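Xylulokinase (Brucella ovis, PDB 5VM1) probably catalyses the ATP-dependent phosphorylation of D-xylulose to D-xylulose 5-phosphate, as a member of the FGGY family of carbohydrate kinases. Local coordinates at residues Pro46-Gln51 and Asp108-Arg113; Val158-Asp163 and Tyr173-Ser178; Ser184-Gly189 and Ala286-Leu291; Ala373-Val378 and Ser406-Trp411. One frame throughout, in Å; residues are numbered along the deposited sequence.

Contact 1 (Pro46-Gln51 and Asp108-Arg113)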
loop_
_atom_site.group_PDB
_atom_site.type_symbol
_atom_site.label_atom_id
_atom_site.label_comp_id
_atom_site.label_asym_id
_atom_site.label_seq_id
_atom_site.Cartn_x
_atom_site.Cartn_y
_atom_site.Cartn_z
ATOM N N PRO A 46 12.637 -20.655 1.364
ATOM C CA PRO A 46 11.503 -20.263 2.215
ATOM C C PRO A 46 11.623 -18.833 2.727
ATOM O O PRO A 46 12.669 -18.412 3.232
ATOM C CB PRO A 46 11.543 -21.293 3.359
ATOM C CG PRO A 46 12.837 -22.019 3.203
ATOM C CD PRO A 46 13.151 -21.977 1.746
ATOM N N GLY A 47 10.531 -18.084 2.581
ATOM C CA GLY A 47 10.494 -16.697 2.980
ATOM C C GLY A 47 11.066 -15.703 1.978
ATOM O O GLY A 47 10.926 -14.492 2.190
ATOM N N TRP A 48 11.706 -16.162 0.902
ATOM C CA TRP A 48 12.311 -15.279 -0.087
ATOM C C TRP A 48 11.315 -14.858 -1.154
ATOM O O TRP A 48 10.458 -15.640 -1.577
ATOM C CB TRP A 48 13.503 -15.950 -0.769
ATOM C CG TRP A 48 14.691 -16.145 0.114
ATOM C CD1 TRP A 48 14.679 -16.389 1.454
ATOM C CD2 TRP A 48 16.065 -16.158 -0.287
ATOM N NE1 TRP A 48 15.958 -16.546 1.911
ATOM C CE2 TRP A 48 16.830 -16.410 0.866
ATOM C CE3 TRP A 48 16.724 -15.975 -1.506
ATOM C CZ2 TRP A 48 18.224 -16.470 0.843
ATOM C CZ3 TRP A 48 18.108 -16.054 -1.527
ATOM C CH2 TRP A 48 18.838 -16.301 -0.365
ATOM N N SER A 49 11.500 -13.629 -1.641
ATOM C CA SER A 49 10.636 -13.035 -2.658
ATOM C C SER A 49 11.481 -12.034 -3.443
ATOM O O SER A 49 11.821 -10.972 -2.918
ATOM C CB SER A 49 9.446 -12.363 -1.993
ATOM O OG SER A 49 8.391 -12.113 -2.907
ATOM N N GLU A 50 11.841 -12.375 -4.676
ATOM C CA GLU A 50 12.777 -11.584 -5.457
ATOM C C GLU A 50 12.223 -11.307 -6.847
ATOM O O GLU A 50 11.283 -11.961 -7.319
ATOM C CB GLU A 50 14.135 -12.279 -5.596
ATOM C CG GLU A 50 14.692 -12.745 -4.295
ATOM C CD GLU A 50 16.061 -13.338 -4.428
ATOM O OE1 GLU A 50 16.274 -14.238 -5.270
ATOM O OE2 GLU A 50 16.943 -12.858 -3.700
ATOM N N GLN A 51 12.861 -10.347 -7.517
ATOM C CA GLN A 51 12.536 -9.969 -8.885
ATOM C C GLN A 51 13.802 -9.432 -9.530
ATOM O O GLN A 51 14.618 -8.793 -8.859
ATOM C CB GLN A 51 11.415 -8.931 -8.942
ATOM C CG GLN A 51 10.078 -9.537 -9.104
ATOM C CD GLN A 51 8.974 -8.530 -9.101
ATOM O OE1 GLN A 51 9.212 -7.338 -8.980
ATOM N NE2 GLN A 51 7.742 -9.001 -9.270
ATOM N N ASP A 108 9.155 -10.318 1.377
ATOM C CA ASP A 108 10.252 -11.178 1.804
ATOM C C ASP A 108 10.394 -11.125 3.324
ATOM O O ASP A 108 10.256 -10.062 3.933
ATOM C CB ASP A 108 11.539 -10.715 1.128
ATOM C CG ASP A 108 12.704 -11.643 1.362
ATOM O OD1 ASP A 108 13.229 -11.719 2.498
ATOM O OD2 ASP A 108 13.109 -12.293 0.371
ATOM N N THR A 109 10.613 -12.285 3.949
ATOM C CA THR A 109 10.778 -12.366 5.402
ATOM C C THR A 109 12.103 -13.010 5.820
ATOM O O THR A 109 12.252 -13.399 6.979
ATOM C CB THR A 109 9.612 -13.119 6.058
ATOM O OG1 THR A 109 9.513 -14.451 5.532
ATOM C CG2 THR A 109 8.299 -12.386 5.862
ATOM N N ARG A 110 13.077 -13.117 4.914
ATOM C CA ARG A 110 14.338 -13.760 5.264
ATOM C C ARG A 110 15.129 -12.972 6.319
ATOM O O ARG A 110 16.042 -13.539 6.925
ATOM C CB ARG A 110 15.205 -13.949 4.020
ATOM C CG ARG A 110 16.096 -12.750 3.729
ATOM C CD ARG A 110 16.878 -12.904 2.458
ATOM N NE ARG A 110 16.081 -12.664 1.262
ATOM C CZ ARG A 110 16.569 -12.724 0.030
ATOM N NH1 ARG A 110 17.849 -13.031 -0.157
ATOM N NH2 ARG A 110 15.789 -12.493 -1.011
ATOM N N SER A 111 14.799 -11.689 6.545
ATOM C CA SER A 111 15.516 -10.785 7.448
ATOM C C SER A 111 14.863 -10.689 8.821
ATOM O O SER A 111 15.115 -9.721 9.555
ATOM C CB SER A 111 15.616 -9.355 6.881
ATOM O OG SER A 111 15.887 -9.287 5.508
ATOM N N TYR A 112 14.080 -11.692 9.211
ATOM C CA TYR A 112 13.326 -11.568 10.451
ATOM C C TYR A 112 14.238 -11.322 11.646
ATOM O O TYR A 112 13.908 -10.509 12.517
ATOM C CB TYR A 112 12.453 -12.804 10.645
ATOM C CG TYR A 112 13.192 -14.098 10.769
ATOM C CD1 TYR A 112 13.639 -14.766 9.633
ATOM C CD2 TYR A 112 13.429 -14.679 12.018
ATOM C CE1 TYR A 112 14.313 -15.975 9.733
ATOM C CE2 TYR A 112 14.102 -15.888 12.129
ATOM C CZ TYR A 112 14.538 -16.530 10.976
ATOM O OH TYR A 112 15.209 -17.726 11.055
ATOM N N ARG A 113 15.412 -11.965 11.676
ATOM C CA ARG A 113 16.384 -11.744 12.754
ATOM C C ARG A 113 16.930 -10.319 12.741
ATOM O O ARG A 113 17.070 -9.684 13.793
ATOM C CB ARG A 113 17.525 -12.762 12.670
ATOM C CG ARG A 113 17.150 -14.147 13.229
ATOM C CD ARG A 113 18.237 -15.192 12.965
ATOM N NE ARG A 113 18.162 -15.759 11.617
ATOM C CZ ARG A 113 18.048 -17.061 11.358
ATOM N NH1 ARG A 113 18.010 -17.934 12.365
ATOM N NH2 ARG A 113 17.972 -17.490 10.097
#
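Trp48 and Arg110 meet flat on flat, in a cation-pi stack that two carboxylates extend into a salt-bridge network within the FGGY N-terminal domain. The guanidinium lies over the indole with the planes 13° apart, its CZ 3.6 Å from the centroid of the six-membered ring of Trp48, while CD of Arg110 makes a CH-pi contact with the five-membered ring. The guanidinium NH2 donates almost straight (173°) to OE2 of Glu50, 2.9 Å away and close to the guanidinium plane, although the nitrogen stands above the plane of the carboxylate itself. Asp108, in the same segment, is gripped side-on: NE and NH2 of Arg110 both donate to its OD2, and NE only weakly to OD1. The bend at chi3 (77°) lays the guanidinium flat against the indole, and these bonds fix its rotation there. Outside, Arg101 forms a second salt bridge to Glu50, and Trp143 adds another cation-pi contact to Arg110. Asp108 OD1 also accepts from the backbone N of Arg110, closing an Asx turn. Thr109 N donates a backbone hydrogen bond to Gly47 O (2.8 Å), and Ser49 N reaches Asp108 OD2 at 2.9 Å on the anti side, tilted out of the carboxylate plane.

Contact 2 (Val158-Asp163 and Tyr173-Ser178)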
loop_
_atom_site.group_PDB
_atom_site.type_symbol
_atom_site.label_atom_id
_atom_site.label_comp_id
_atom_site.label_asym_id
_atom_site.label_seq_id
_atom_site.Cartn_x
_atom_site.Cartn_y
_atom_site.Cartn_z
ATOM N N VAL A 158 21.304 2.282 -3.071
ATOM C CA VAL A 158 20.163 1.433 -2.718
ATOM C C VAL A 158 18.907 2.144 -3.189
ATOM O O VAL A 158 18.577 3.230 -2.693
ATOM C CB VAL A 158 20.055 1.146 -1.206
ATOM C CG1 VAL A 158 18.762 0.349 -0.916
ATOM C CG2 VAL A 158 21.315 0.406 -0.665
ATOM N N LEU A 159 18.183 1.523 -4.108
ATOM C CA LEU A 159 17.012 2.153 -4.685
ATOM C C LEU A 159 15.797 1.268 -4.463
ATOM O O LEU A 159 15.911 0.038 -4.432
ATOM C CB LEU A 159 17.196 2.403 -6.188
ATOM C CG LEU A 159 18.242 3.392 -6.671
ATOM C CD1 LEU A 159 18.401 3.276 -8.181
ATOM C CD2 LEU A 159 17.816 4.801 -6.292
ATOM N N LEU A 160 14.627 1.915 -4.294
ATOM C CA LEU A 160 13.368 1.191 -4.291
ATOM C C LEU A 160 12.889 0.992 -5.730
ATOM O O LEU A 160 13.287 1.731 -6.634
ATOM C CB LEU A 160 12.321 1.944 -3.477
ATOM C CG LEU A 160 12.567 2.238 -2.005
ATOM C CD1 LEU A 160 11.667 3.378 -1.637
ATOM C CD2 LEU A 160 12.309 1.057 -1.126
ATOM N N PRO A 161 11.999 0.025 -5.964
ATOM C CA PRO A 161 11.690 -0.351 -7.359
ATOM C C PRO A 161 11.304 0.797 -8.288
ATOM O O PRO A 161 11.904 0.926 -9.355
ATOM C CB PRO A 161 10.555 -1.373 -7.184
ATOM C CG PRO A 161 10.840 -1.993 -5.894
ATOM C CD PRO A 161 11.381 -0.909 -5.007
ATOM N N LYS A 162 10.354 1.655 -7.910
ATOM C CA LYS A 162 9.942 2.703 -8.839
ATOM C C LYS A 162 11.089 3.663 -9.125
ATOM O O LYS A 162 11.117 4.293 -10.189
ATOM C CB LYS A 162 8.712 3.462 -8.326
ATOM C CG LYS A 162 9.005 4.608 -7.394
ATOM C CD LYS A 162 7.772 5.448 -7.180
ATOM C CE LYS A 162 8.091 6.677 -6.343
ATOM N NZ LYS A 162 9.171 6.430 -5.330
ATOM N N ASP A 163 12.016 3.810 -8.170
ATOM C CA ASP A 163 13.166 4.680 -8.350
ATOM C C ASP A 163 14.244 4.043 -9.236
ATOM O O ASP A 163 15.063 4.763 -9.811
ATOM C CB ASP A 163 13.705 5.110 -6.982
ATOM C CG ASP A 163 12.626 5.799 -6.095
ATOM O OD1 ASP A 163 11.757 6.545 -6.617
ATOM O OD2 ASP A 163 12.670 5.623 -4.857
ATOM N N TYR A 173 19.266 9.669 -9.673
ATOM C CA TYR A 173 18.966 8.900 -8.462
ATOM C C TYR A 173 18.073 9.759 -7.569
ATOM O O TYR A 173 18.561 10.605 -6.827
ATOM C CB TYR A 173 20.243 8.512 -7.718
ATOM C CG TYR A 173 21.316 7.806 -8.517
ATOM C CD1 TYR A 173 21.191 6.474 -8.897
ATOM C CD2 TYR A 173 22.462 8.483 -8.887
ATOM C CE1 TYR A 173 22.201 5.844 -9.616
ATOM C CE2 TYR A 173 23.455 7.877 -9.604
ATOM C CZ TYR A 173 23.328 6.566 -9.970
ATOM O OH TYR A 173 24.357 6.009 -10.692
ATOM N N ILE A 174 16.769 9.537 -7.613
ATOM C CA ILE A 174 15.823 10.346 -6.854
ATOM C C ILE A 174 14.722 9.436 -6.320
ATOM O O ILE A 174 14.293 8.498 -7.001
ATOM C CB ILE A 174 15.241 11.492 -7.722
ATOM C CG1 ILE A 174 16.331 12.500 -8.120
ATOM C CG2 ILE A 174 14.068 12.193 -7.034
ATOM C CD1 ILE A 174 15.837 13.520 -9.135
ATOM N N SER A 175 14.261 9.723 -5.101
ATOM C CA SER A 175 13.106 9.078 -4.503
ATOM C C SER A 175 12.199 10.135 -3.887
ATOM O O SER A 175 12.630 11.259 -3.605
ATOM C CB SER A 175 13.547 8.094 -3.424
ATOM O OG SER A 175 12.496 7.226 -3.065
ATOM N N ASP A 176 10.945 9.753 -3.625
ATOM C CA ASP A 176 9.978 10.644 -2.994
ATOM C C ASP A 176 9.851 10.304 -1.511
ATOM O O ASP A 176 10.316 9.265 -1.052
ATOM C CB ASP A 176 8.606 10.575 -3.693
ATOM C CG ASP A 176 7.750 9.394 -3.214
ATOM O OD1 ASP A 176 8.094 8.246 -3.565
ATOM O OD2 ASP A 176 6.725 9.604 -2.525
ATOM N N MET A 177 9.236 11.222 -0.757
ATOM C CA MET A 177 9.158 11.061 0.696
ATOM C C MET A 177 8.371 9.817 1.109
ATOM O O MET A 177 8.790 9.109 2.035
ATOM C CB MET A 177 8.552 12.302 1.338
ATOM C CG MET A 177 9.403 13.535 1.170
ATOM S SD MET A 177 11.097 13.308 1.749
ATOM C CE MET A 177 11.839 14.825 1.173
ATOM N N SER A 178 7.253 9.514 0.417
ATOM C CA SER A 178 6.338 8.462 0.875
ATOM C C SER A 178 6.940 7.087 0.695
ATOM O O SER A 178 6.709 6.191 1.511
ATOM C CB SER A 178 4.995 8.539 0.141
ATOM O OG SER A 178 5.058 8.007 -1.171
HETATM O O HOH W 1 16.125 7.434 -9.149
#
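Asp163, in the first turn of helix 161-170, comes closest to Ser175 of strand 174-176, with CA atoms 5.8 Å apart, and water 1 sits between the backbones, 2.7 Å from Ile174 N and 2.9 Å from Asp163 O. The side chains add a charged cluster. Lys162 NZ bridges two acids, donating to OD1 of Asp176 at 2.8 Å, nearly in line with the C-O bond, and to OD1 of its neighbour Asp163 at 2.9 Å on the syn side, tilted out of the carboxylate plane. The two carboxylates stay apart, Asp163 OD1 and Asp176 OD1 being separated by 5.1 Å, and the ammonium between them probably eases their mutual repulsion. Asp179 forms a further salt bridge to Lys162, and Arg166 one to Asp163. Both segments belong to the FGGY N-terminal domain, of the actin-like ATPase clan, and the Lys162 side chain is about 7 Å from that of Asp14, a residue predicted to be important for activity. Ser175 OG, anti to its own nitrogen (chi1 -165°), points at Asp163 OD2; the very short separation leaves the details of that bond doubtful, and the hydroxyl is also hydrogen-bonded to Ser180 OG. Asp176 works in two directions: while OD1 faces the lysine, OD2 caps helix 177-180 by accepting from Ser178 N and takes Ser178 OG through its syn lone pair. At the far end, CD1 of Leu159 approaches the edge of the Tyr173 ring, meeting its CD1 atom at 4.3 Å; the hydroxyl of Tyr173 is bonded to Asp97.

Contact 3 (Ser184-Gly189 and Ala286-Leu291)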
loop_
_atom_site.group_PDB
_atom_site.type_symbol
_atom_site.label_atom_id
_atom_site.label_comp_id
_atom_site.label_asym_id
_atom_site.label_seq_id
_atom_site.Cartn_x
_atom_site.Cartn_y
_atom_site.Cartn_z
ATOM N N SER A 184 12.840 2.549 6.493
ATOM C CA SER A 184 13.304 2.595 7.873
ATOM C C SER A 184 14.650 3.292 8.005
ATOM O O SER A 184 15.332 3.129 9.005
ATOM C CB SER A 184 13.347 1.200 8.483
ATOM O OG SER A 184 12.028 0.708 8.578
ATOM N N TRP A 185 15.036 4.083 7.002
ATOM C CA TRP A 185 16.169 4.991 7.087
ATOM C C TRP A 185 15.780 6.466 7.155
ATOM O O TRP A 185 16.665 7.312 7.349
ATOM C CB TRP A 185 17.105 4.793 5.891
ATOM C CG TRP A 185 17.854 3.514 5.857
ATOM C CD1 TRP A 185 18.609 2.971 6.858
ATOM C CD2 TRP A 185 17.995 2.652 4.734
ATOM N NE1 TRP A 185 19.198 1.797 6.428
ATOM C CE2 TRP A 185 18.841 1.584 5.124
ATOM C CE3 TRP A 185 17.482 2.668 3.440
ATOM C CZ2 TRP A 185 19.168 0.538 4.269
ATOM C CZ3 TRP A 185 17.812 1.623 2.581
ATOM C CH2 TRP A 185 18.639 0.569 3.004
ATOM N N LEU A 186 14.499 6.795 6.969
ATOM C CA LEU A 186 14.021 8.174 6.903
ATOM C C LEU A 186 13.609 8.719 8.280
ATOM O O LEU A 186 13.016 8.006 9.094
ATOM C CB LEU A 186 12.830 8.264 5.948
ATOM C CG LEU A 186 12.492 9.674 5.456
ATOM C CD1 LEU A 186 13.300 10.028 4.188
ATOM C CD2 LEU A 186 11.022 9.803 5.218
ATOM N N ASP A 187 13.955 9.981 8.550
ATOM C CA ASP A 187 13.344 10.713 9.663
ATOM C C ASP A 187 11.980 11.187 9.149
ATOM O O ASP A 187 11.854 12.241 8.528
ATOM C CB ASP A 187 14.234 11.869 10.132
ATOM C CG ASP A 187 13.736 12.528 11.439
ATOM O OD1 ASP A 187 12.516 12.601 11.666
ATOM O OD2 ASP A 187 14.567 12.996 12.247
ATOM N N THR A 188 10.942 10.381 9.393
ATOM C CA THR A 188 9.641 10.637 8.773
ATOM C C THR A 188 9.103 12.020 9.121
ATOM O O THR A 188 8.561 12.711 8.255
ATOM C CB THR A 188 8.645 9.565 9.203
ATOM O OG1 THR A 188 9.258 8.296 9.052
ATOM C CG2 THR A 188 7.395 9.613 8.349
ATOM N N GLY A 189 9.270 12.454 10.372
ATOM C CA GLY A 189 8.770 13.756 10.761
ATOM C C GLY A 189 9.535 14.902 10.137
ATOM O O GLY A 189 8.967 15.966 9.890
ATOM N N ALA A 286 3.046 5.109 10.079
ATOM C CA ALA A 286 2.968 6.544 9.796
ATOM C C ALA A 286 4.072 6.881 8.807
ATOM O O ALA A 286 5.263 6.764 9.127
ATOM C CB ALA A 286 3.102 7.404 11.054
ATOM N N PHE A 287 3.672 7.303 7.616
ATOM C CA PHE A 287 4.586 7.583 6.528
ATOM C C PHE A 287 4.278 8.960 5.974
ATOM O O PHE A 287 3.155 9.469 6.111
ATOM C CB PHE A 287 4.445 6.571 5.379
ATOM C CG PHE A 287 4.787 5.158 5.731
ATOM C CD1 PHE A 287 5.930 4.853 6.442
ATOM C CD2 PHE A 287 3.977 4.115 5.296
ATOM C CE1 PHE A 287 6.256 3.521 6.732
ATOM C CE2 PHE A 287 4.295 2.786 5.582
ATOM C CZ PHE A 287 5.438 2.492 6.304
ATOM N N CYS A 288 5.269 9.523 5.278
ATOM C CA CYS A 288 5.019 10.716 4.477
ATOM C C CYS A 288 4.037 10.396 3.359
ATOM O O CYS A 288 3.997 9.279 2.833
ATOM C CB CYS A 288 6.318 11.240 3.855
ATOM S SG CYS A 288 7.664 11.576 5.020
ATOM N N HIS A 289 3.231 11.386 2.999
ATOM C CA HIS A 289 2.374 11.275 1.831
ATOM C C HIS A 289 3.147 11.713 0.590
ATOM O O HIS A 289 4.318 12.074 0.658
ATOM C CB HIS A 289 1.116 12.116 2.010
ATOM C CG HIS A 289 -0.081 11.580 1.287
ATOM N ND1 HIS A 289 0.009 10.943 0.070
ATOM C CD2 HIS A 289 -1.401 11.633 1.587
ATOM C CE1 HIS A 289 -1.201 10.622 -0.348
ATOM N NE2 HIS A 289 -2.074 11.040 0.548
ATOM N N ALA A 290 2.509 11.643 -0.571
ATOM C CA ALA A 290 3.161 12.113 -1.783
ATOM C C ALA A 290 3.115 13.618 -1.902
ATOM O O ALA A 290 3.730 14.165 -2.816
ATOM C CB ALA A 290 2.529 11.503 -3.027
ATOM N N LEU A 291 2.370 14.294 -1.032
ATOM C CA LEU A 291 2.258 15.727 -1.195
ATOM C C LEU A 291 3.090 16.428 -0.141
ATOM O O LEU A 291 3.304 15.902 0.952
ATOM C CB LEU A 291 0.800 16.187 -1.109
ATOM C CG LEU A 291 -0.160 15.381 -1.998
ATOM C CD1 LEU A 291 -1.516 16.031 -2.089
ATOM C CD2 LEU A 291 0.419 15.164 -3.376
#
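Leu186, Thr188 and Cys288 supply the apolar part of this contact, which joins a segment of the FGGY N-terminal family region to edge strand 285-288 of the C-terminal one. CD2 of Leu186 touches SG of Cys288 at 3.8 Å; the leucine's CG stands opposite its backbone N (chi1 -162°), which sends that branch across to the sulfur. CG2 of Thr188 comes to SG at 3.9 Å, so the sulfur is met by methyl groups of two residues.

A second kind of contact sets side chain against main chain. The same Thr188 methyl packs on the strand backbone, 3.6 Å from Ala286 O and 3.9 Å from CA of Phe287, whose side chain is about 4 Å from that of Met87, a predicted substrate-binding residue. The carbonyl O of Thr188 lies 3.5 Å from Cys288 SG.

The polar groups have partners beyond the two segments: Thr188 OG1 bonds to Thr128 O, Thr188 O accepts from Trp295 NE1, and Ala286 N donates to Asn130. With methyls, sulfur and backbone as the touching groups, and no hydrogen bond or salt bridge between the segments, the contact is held by shape and van der Waals packing, while Thr188 OG1, Thr188 O and Ala286 N are satisfied by third parties.

Contact 4 (Ala373-Val378 and Ser406-Trp411)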
loop_
_atom_site.group_PDB
_atom_site.type_symbol
_atom_site.label_atom_id
_atom_site.label_comp_id
_atom_site.label_asym_id
_atom_site.label_seq_id
_atom_site.Cartn_x
_atom_site.Cartn_y
_atom_site.Cartn_z
ATOM N N ALA A 373 -20.175 -14.428 10.204
ATOM C CA ALA A 373 -19.247 -14.126 11.288
ATOM C C ALA A 373 -17.861 -13.766 10.752
ATOM O O ALA A 373 -17.121 -13.020 11.406
ATOM C CB ALA A 373 -19.175 -15.306 12.255
ATOM N N VAL A 374 -17.478 -14.314 9.593
ATOM C CA VAL A 374 -16.202 -13.944 8.983
ATOM C C VAL A 374 -16.227 -12.486 8.545
ATOM O O VAL A 374 -15.274 -11.741 8.785
ATOM C CB VAL A 374 -15.854 -14.873 7.797
ATOM C CG1 VAL A 374 -14.603 -14.348 7.032
ATOM C CG2 VAL A 374 -15.663 -16.319 8.261
ATOM N N LEU A 375 -17.315 -12.054 7.901
ATOM C CA LEU A 375 -17.412 -10.660 7.486
ATOM C C LEU A 375 -17.522 -9.742 8.695
ATOM O O LEU A 375 -16.850 -8.700 8.747
ATOM C CB LEU A 375 -18.593 -10.453 6.531
ATOM C CG LEU A 375 -18.698 -11.296 5.243
ATOM C CD1 LEU A 375 -19.729 -10.732 4.273
ATOM C CD2 LEU A 375 -17.344 -11.477 4.555
ATOM N N GLU A 376 -18.339 -10.123 9.691
ATOM C CA GLU A 376 -18.431 -9.325 10.915
ATOM C C GLU A 376 -17.073 -9.176 11.587
ATOM O O GLU A 376 -16.691 -8.069 11.996
ATOM C CB GLU A 376 -19.412 -9.964 11.885
ATOM C CG GLU A 376 -20.861 -9.754 11.583
ATOM C CD GLU A 376 -21.739 -10.804 12.266
ATOM O OE1 GLU A 376 -21.184 -11.641 13.019
ATOM O OE2 GLU A 376 -22.971 -10.788 12.033
ATOM N N GLY A 377 -16.326 -10.280 11.681
ATOM C CA GLY A 377 -15.040 -10.260 12.357
ATOM C C GLY A 377 -14.016 -9.380 11.660
ATOM O O GLY A 377 -13.246 -8.670 12.312
ATOM N N VAL A 378 -13.967 -9.429 10.329
ATOM C CA VAL A 378 -13.050 -8.529 9.647
ATOM C C VAL A 378 -13.500 -7.097 9.841
ATOM O O VAL A 378 -12.681 -6.222 10.115
ATOM C CB VAL A 378 -12.917 -8.883 8.155
ATOM C CG1 VAL A 378 -12.311 -7.708 7.390
ATOM C CG2 VAL A 378 -12.017 -10.074 8.007
ATOM N N SER A 406 -14.767 -5.101 -1.426
ATOM C CA SER A 406 -15.761 -4.035 -1.494
ATOM C C SER A 406 -16.845 -4.323 -2.518
ATOM O O SER A 406 -17.805 -3.556 -2.603
ATOM C CB SER A 406 -15.099 -2.690 -1.807
ATOM O OG SER A 406 -14.689 -2.595 -3.167
ATOM N N ARG A 407 -16.724 -5.405 -3.283
ATOM C CA ARG A 407 -17.799 -5.838 -4.166
ATOM C C ARG A 407 -18.927 -6.543 -3.427
ATOM O O ARG A 407 -19.944 -6.849 -4.046
ATOM C CB ARG A 407 -17.244 -6.747 -5.262
ATOM C CG ARG A 407 -16.605 -5.953 -6.379
ATOM C CD ARG A 407 -15.838 -6.834 -7.319
ATOM N NE ARG A 407 -15.217 -6.057 -8.383
ATOM C CZ ARG A 407 -13.991 -6.290 -8.845
ATOM N NH1 ARG A 407 -13.259 -7.268 -8.319
ATOM N NH2 ARG A 407 -13.488 -5.541 -9.822
ATOM N N SER A 408 -18.791 -6.750 -2.113
ATOM C CA SER A 408 -19.821 -7.375 -1.289
ATOM C C SER A 408 -20.655 -6.294 -0.595
ATOM O O SER A 408 -20.168 -5.598 0.302
ATOM C CB SER A 408 -19.189 -8.305 -0.259
ATOM O OG SER A 408 -20.118 -8.547 0.773
ATOM N N THR A 409 -21.925 -6.184 -0.988
ATOM C CA THR A 409 -22.833 -5.258 -0.323
ATOM C C THR A 409 -22.959 -5.593 1.162
ATOM O O THR A 409 -23.046 -4.696 2.009
ATOM C CB THR A 409 -24.206 -5.292 -1.000
ATOM O OG1 THR A 409 -24.060 -5.030 -2.398
ATOM C CG2 THR A 409 -25.115 -4.258 -0.402
ATOM N N TYR A 410 -22.982 -6.881 1.501
ATOM C CA TYR A 410 -23.068 -7.244 2.911
ATOM C C TYR A 410 -21.867 -6.708 3.667
ATOM O O TYR A 410 -22.016 -6.118 4.743
ATOM C CB TYR A 410 -23.173 -8.763 3.086
ATOM C CG TYR A 410 -23.720 -9.152 4.439
ATOM C CD1 TYR A 410 -22.928 -9.083 5.577
ATOM C CD2 TYR A 410 -25.052 -9.558 4.578
ATOM C CE1 TYR A 410 -23.433 -9.416 6.813
ATOM C CE2 TYR A 410 -25.570 -9.899 5.815
ATOM C CZ TYR A 410 -24.753 -9.821 6.933
ATOM O OH TYR A 410 -25.256 -10.142 8.176
ATOM N N TRP A 411 -20.665 -6.896 3.110
ATOM C CA TRP A 411 -19.450 -6.488 3.813
ATOM C C TRP A 411 -19.436 -4.996 4.069
ATOM O O TRP A 411 -18.973 -4.554 5.124
ATOM C CB TRP A 411 -18.194 -6.875 3.034
ATOM C CG TRP A 411 -17.102 -7.379 3.922
ATOM C CD1 TRP A 411 -17.015 -7.246 5.284
ATOM C CD2 TRP A 411 -15.986 -8.183 3.524
ATOM N NE1 TRP A 411 -15.890 -7.898 5.750
ATOM C CE2 TRP A 411 -15.247 -8.483 4.689
ATOM C CE3 TRP A 411 -15.530 -8.668 2.291
ATOM C CZ2 TRP A 411 -14.084 -9.246 4.652
ATOM C CZ3 TRP A 411 -14.372 -9.416 2.263
ATOM C CH2 TRP A 411 -13.664 -9.698 3.429
#
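Helix-to-helix packing in the FGGY C-terminal domain sets the first turn of helix 409-419 against helix 367-390, with Leu375 wedged between Trp411 and Tyr410. One branch of the leucine serves each ring. CD2 stands over the centre of the indole face, 3.7 Å from the centroid of the six-membered ring of Trp411 and 15° off its normal, which makes a CH-pi contact; CD1 turns to the tyrosine and meets CD1 of Tyr410 at 3.8 Å. Val378, one turn further along, extends the grip on the indole: its CG1 touches CZ2 of Trp411 at 3.6 Å, while its CB lies in the ring plane at the edge. The indole N-H is directed to the main chain, where NE1 of Trp411 makes a weak, bent bond of 3.2 Å to Leu375 O, a carbonyl within the helix. Ser408 is the N-cap of the second helix, its OG accepting from Trp411 N at 2.9 Å (161°), a capping bond at the start of helix 409-419. Asp323 also bonds to that hydroxyl, and the Tyr410 hydroxyl accepts from Lys331 N. Helix 319-326 packs beside the pair, with Leu326 touching both Leu375 and Tyr410, while Pro340, in a loop, packs on Val378.

Followed from the N terminus, the four contacts come in series: each closes before the next opens, and none nests or crosses. Contact 1 closes a long excursion of 56 intervening residues within the N-terminal domain, whereas contact 2 is a short return around helix 161-170. Contact 3 spans 96 residues and ties the N-terminal family region to the C-terminal one. Contact 4 brackets a 27-residue excursion from helix 367-390 through strand 399-402 to helix 409-419. Contacts 2 and 3 are a touching pair, for Met177 and Ser178 pack on Cys288 and Val158 on Trp185. Contact 4 lies across the chain's centre from both, its centre about 32 Å from that of contact 3.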